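Local coordinates for protein putative peptidase (Bacteroides fragilis, PDB 5DYN) that is a piece of a clostripain-family cysteine protease that probably helps activate the bacterium's toxin by cleaving it, at residues Ser50-Val55 with Asn104-Glu109; Gly69-Lys72 with Val76-Glu79. All coordinates share one frame; numbering follows the deposited sequence.

Both contacts belong to the same five-stranded mixed sheet, in which strands 51-58 and 64-70 are neighbours. Contact 1 sets the segment after helix 92-105 against strand 51-58; contact 2 pairs strand 64-70 with edge strand 76-83. Their centres lie about 14 Å apart, and their nearest atoms, at about 5 Å, do not touch. Along the chain, contact 2 is nested within the loop that contact 1 closes. Arg-67 of strand 64-70 relates them, meeting Asn-52 and Tyr-106 of contact 1 and, through a weak long ion pair, Glu-79 of contact 2. Strand 51-58, which carries segment 50-55, ends at the sodium ligand Asp-58, which shares two ion sites with Gln-25.

Contact 1: residues Ser50-Val55 with Asn104-Glu109; sequences SGNLLV and NQYKAE
In the segment that follows helix 92-105 and leads to strand 110-116, Tyr-106 folds its ring onto Asn-52 and Leu-54, the two residues that strand 51-58 directs toward it. The Tyr-106 ring swings to the strand because its CG stands anti to the carbonyl carbon (chi1 -64°). Leu-54 then covers one ring face: its CD1 sits 4.2 Å from the Tyr-106 ring centroid and only 22° off the normal, which meets the geometry of a CH-pi contact. The second methyl, Leu-54 CD2, lies 3.5 Å from Tyr-106 CD2, on the same side of the ring plane.

From that side too, but obliquely, Asn-52 OD1 comes within 3.4 Å of Tyr-106 CD1, the amide and ring planes being 45° apart. This oxygen is not left to the ring alone: OD1 accepts a hydrogen bond from Arg-67 NH2, while ND2 bonds to Thr-17 OG1, and together they fix the amide's rotation. Leu-53 and Val-55 pack on helix 29-43 instead. The arrangement is that of a beta-alpha-beta crossover in which helix 92-105 carries the chain from edge strand 76-83 across the sheet to the parallel edge strand 110-116.

Contact 2: residues Gly69-Lys72 with Val76-Glu79; sequences GKDK and VVEE
Gly-69 and Val-77 face each other as an antiparallel hydrogen-bonded pair, one pair in from the turn of the hairpin, their CA atoms 5.5 Å apart. The packing is tight around Gly-69 O. Val-77 N donates to Gly-69 O over 2.7 Å, nearly straight at 173°. The same oxygen also receives a CA-H...O contact from Val-76 CA at 3.4 Å. Val-77 CG2 lies 3.6 Å from Gly-69 O, so backbone and side chain of one valine converge on this single carbonyl. Its placement follows from the first torsion (chi1 -67°), which tucks CG2 between the backbone N and the carbonyl carbon and turns CG1 toward Asp-71. Across Gly-69, which has no side chain to obstruct it, the extended chain of Glu-79 brings OE2 to 3.6 Å from Gly-69 CA, while OE1 makes a long, weak ion pair with Arg-67 NH1.

At the next, non-hydrogen-bonded pair the backbones stay close, Lys-70 CA and Val-76 CA being 4.2 Å apart, but the side chains touch loosely, Lys-70 CG meeting Val-76 CG2 at 4.2 Å. Asp-71 OD2 likewise stays 4.0 Å from Val-77 CG1, and its OD1 makes weak hydrogen bonds to Lys-73 N and Lys-75 N in the turn. The ammonium of Lys-70 bonds to the backbone oxygens of Val-46 and Arg-44. On that face Val-76 packs against Lys-40 and Met-43 of helix 29-43, while Glu-79 occupies the other face of the hairpin formed by strand 64-70 and edge strand 76-83.

Contact 1: residues Ser50-Val55 with Asn104-Glu109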
# COMPACT_ATOMS: atom_id res chain seq x y z
N SER A 50 -2.62 -4.31 -26.60
CA SER A 50 -1.66 -5.11 -25.84
C SER A 50 -1.83 -4.90 -24.33
O SER A 50 -1.52 -5.78 -23.53
CB SER A 50 -0.23 -4.76 -26.26
OG SER A 50 -0.09 -3.37 -26.50
N GLY A 51 -2.34 -3.73 -23.95
CA GLY A 51 -2.58 -3.43 -22.55
C GLY A 51 -3.99 -3.77 -22.13
O GLY A 51 -4.96 -3.35 -22.76
N ASN A 52 -4.11 -4.54 -21.05
CA ASN A 52 -5.42 -4.94 -20.53
C ASN A 52 -5.68 -4.38 -19.14
O ASN A 52 -5.12 -4.87 -18.15
CB ASN A 52 -5.54 -6.46 -20.50
CG ASN A 52 -5.29 -7.10 -21.85
OD1 ASN A 52 -6.16 -7.08 -22.72
ND2 ASN A 52 -4.11 -7.68 -22.03
N LEU A 53 -6.53 -3.37 -19.05
CA LEU A 53 -6.95 -2.84 -17.76
C LEU A 53 -8.26 -3.45 -17.32
O LEU A 53 -9.33 -3.10 -17.82
CB LEU A 53 -7.08 -1.32 -17.80
CG LEU A 53 -7.48 -0.69 -16.46
CD1 LEU A 53 -6.46 -1.03 -15.38
CD2 LEU A 53 -7.64 0.82 -16.59
N LEU A 54 -8.18 -4.38 -16.38
CA LEU A 54 -9.37 -5.00 -15.83
C LEU A 54 -9.72 -4.34 -14.51
O LEU A 54 -8.84 -3.92 -13.76
CB LEU A 54 -9.16 -6.51 -15.65
CG LEU A 54 -9.48 -7.38 -16.88
CD1 LEU A 54 -8.69 -6.97 -18.11
CD2 LEU A 54 -9.24 -8.83 -16.57
N VAL A 55 -11.01 -4.22 -14.25
CA VAL A 55 -11.47 -3.54 -13.05
C VAL A 55 -12.50 -4.37 -12.32
O VAL A 55 -13.55 -4.70 -12.87
CB VAL A 55 -12.08 -2.16 -13.38
CG1 VAL A 55 -12.92 -1.65 -12.22
CG2 VAL A 55 -11.00 -1.16 -13.76
N ASN A 104 -6.09 -15.23 -16.10
CA ASN A 104 -6.16 -16.40 -16.98
C ASN A 104 -6.84 -16.06 -18.30
O ASN A 104 -6.52 -16.65 -19.34
CB ASN A 104 -6.88 -17.56 -16.30
CG ASN A 104 -6.11 -18.12 -15.12
OD1 ASN A 104 -4.89 -18.26 -15.18
ND2 ASN A 104 -6.82 -18.44 -14.05
N GLN A 105 -7.77 -15.12 -18.27
CA GLN A 105 -8.44 -14.67 -19.49
C GLN A 105 -7.56 -13.70 -20.27
O GLN A 105 -7.71 -13.56 -21.49
CB GLN A 105 -9.78 -14.02 -19.18
CG GLN A 105 -10.89 -15.00 -18.81
CD GLN A 105 -12.27 -14.46 -19.12
OE1 GLN A 105 -12.46 -13.76 -20.12
NE2 GLN A 105 -13.24 -14.77 -18.27
N TYR A 106 -6.66 -13.02 -19.58
CA TYR A 106 -5.82 -12.02 -20.22
C TYR A 106 -4.35 -12.17 -19.85
O TYR A 106 -3.77 -11.29 -19.20
CB TYR A 106 -6.32 -10.61 -19.86
CG TYR A 106 -7.70 -10.34 -20.39
CD1 TYR A 106 -7.89 -9.87 -21.69
CD2 TYR A 106 -8.83 -10.57 -19.61
CE1 TYR A 106 -9.16 -9.62 -22.18
CE2 TYR A 106 -10.10 -10.33 -20.09
CZ TYR A 106 -10.26 -9.86 -21.38
OH TYR A 106 -11.52 -9.61 -21.86
N LYS A 107 -3.76 -13.28 -20.26
CA LYS A 107 -2.32 -13.48 -20.11
C LYS A 107 -1.56 -12.39 -20.86
O LYS A 107 -2.00 -11.93 -21.91
CB LYS A 107 -1.91 -14.87 -20.61
CG LYS A 107 -2.20 -16.00 -19.64
CD LYS A 107 -3.22 -16.98 -20.21
CE LYS A 107 -3.53 -18.09 -19.22
NZ LYS A 107 -4.60 -19.00 -19.71
N ALA A 108 -0.43 -11.97 -20.31
CA ALA A 108 0.38 -10.95 -20.94
C ALA A 108 1.86 -11.15 -20.63
O ALA A 108 2.23 -12.09 -19.92
CB ALA A 108 -0.07 -9.57 -20.51
N GLU A 109 2.69 -10.27 -21.17
CA GLU A 109 4.12 -10.32 -20.90
C GLU A 109 4.41 -9.88 -19.47
O GLU A 109 5.22 -10.49 -18.78
CB GLU A 109 4.88 -9.43 -21.89
CG GLU A 109 6.36 -9.28 -21.59
CD GLU A 109 7.07 -8.45 -22.64
OE1 GLU A 109 6.96 -8.80 -23.84
OE2 GLU A 109 7.72 -7.45 -22.28

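Contact 2: residues Gly69-Lys72 with Val76-Glu79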
# COMPACT_ATOMS: atom_id res chain seq x y z
N GLY A 69 -11.58 -1.47 -22.43
CA GLY A 69 -11.03 -1.51 -23.77
C GLY A 69 -11.52 -0.34 -24.60
O GLY A 69 -12.27 0.51 -24.12
N LYS A 70 -11.10 -0.30 -25.86
CA LYS A 70 -11.54 0.73 -26.78
C LYS A 70 -12.40 0.13 -27.88
O LYS A 70 -12.12 -0.97 -28.35
CB LYS A 70 -10.35 1.46 -27.40
CG LYS A 70 -9.46 2.18 -26.41
CD LYS A 70 -8.25 2.75 -27.13
CE LYS A 70 -7.40 3.60 -26.21
NZ LYS A 70 -6.19 4.10 -26.93
N ASP A 71 -13.45 0.84 -28.29
CA ASP A 71 -14.24 0.37 -29.42
C ASP A 71 -13.44 0.59 -30.71
O ASP A 71 -12.35 1.14 -30.68
CB ASP A 71 -15.61 1.07 -29.48
CG ASP A 71 -15.52 2.59 -29.60
OD1 ASP A 71 -14.47 3.13 -29.98
OD2 ASP A 71 -16.55 3.25 -29.32
N LYS A 72 -13.99 0.15 -31.83
CA LYS A 72 -13.26 0.17 -33.09
C LYS A 72 -13.08 1.61 -33.59
O LYS A 72 -12.40 1.86 -34.59
CB LYS A 72 -13.97 -0.68 -34.16
CG LYS A 72 -15.11 -1.60 -33.68
CD LYS A 72 -14.72 -2.59 -32.58
CE LYS A 72 -15.91 -3.47 -32.19
NZ LYS A 72 -17.01 -2.63 -31.60
N VAL A 76 -13.07 4.78 -25.40
CA VAL A 76 -12.93 3.85 -24.28
C VAL A 76 -14.30 3.34 -23.85
O VAL A 76 -15.22 4.13 -23.59
CB VAL A 76 -12.22 4.51 -23.09
CG1 VAL A 76 -12.27 3.60 -21.87
CG2 VAL A 76 -10.78 4.85 -23.45
N VAL A 77 -14.45 2.02 -23.77
CA VAL A 77 -15.72 1.42 -23.41
C VAL A 77 -15.57 0.33 -22.35
O VAL A 77 -14.55 -0.37 -22.30
CB VAL A 77 -16.43 0.81 -24.64
CG1 VAL A 77 -16.86 1.91 -25.61
CG2 VAL A 77 -15.53 -0.20 -25.34
N GLU A 78 -16.58 0.19 -21.50
CA GLU A 78 -16.59 -0.86 -20.48
C GLU A 78 -17.01 -2.20 -21.09
O GLU A 78 -18.03 -2.28 -21.77
CB GLU A 78 -17.54 -0.50 -19.34
CG GLU A 78 -17.22 0.80 -18.62
CD GLU A 78 -18.21 1.09 -17.52
OE1 GLU A 78 -19.03 0.20 -17.21
OE2 GLU A 78 -18.19 2.21 -16.97
N GLU A 79 -16.23 -3.24 -20.82
CA GLU A 79 -16.56 -4.58 -21.29
C GLU A 79 -16.77 -5.52 -20.11
O GLU A 79 -15.84 -5.78 -19.35
CB GLU A 79 -15.46 -5.11 -22.21
CG GLU A 79 -15.11 -4.19 -23.36
CD GLU A 79 -13.87 -4.64 -24.11
OE1 GLU A 79 -13.38 -5.75 -23.83
OE2 GLU A 79 -13.40 -3.89 -24.99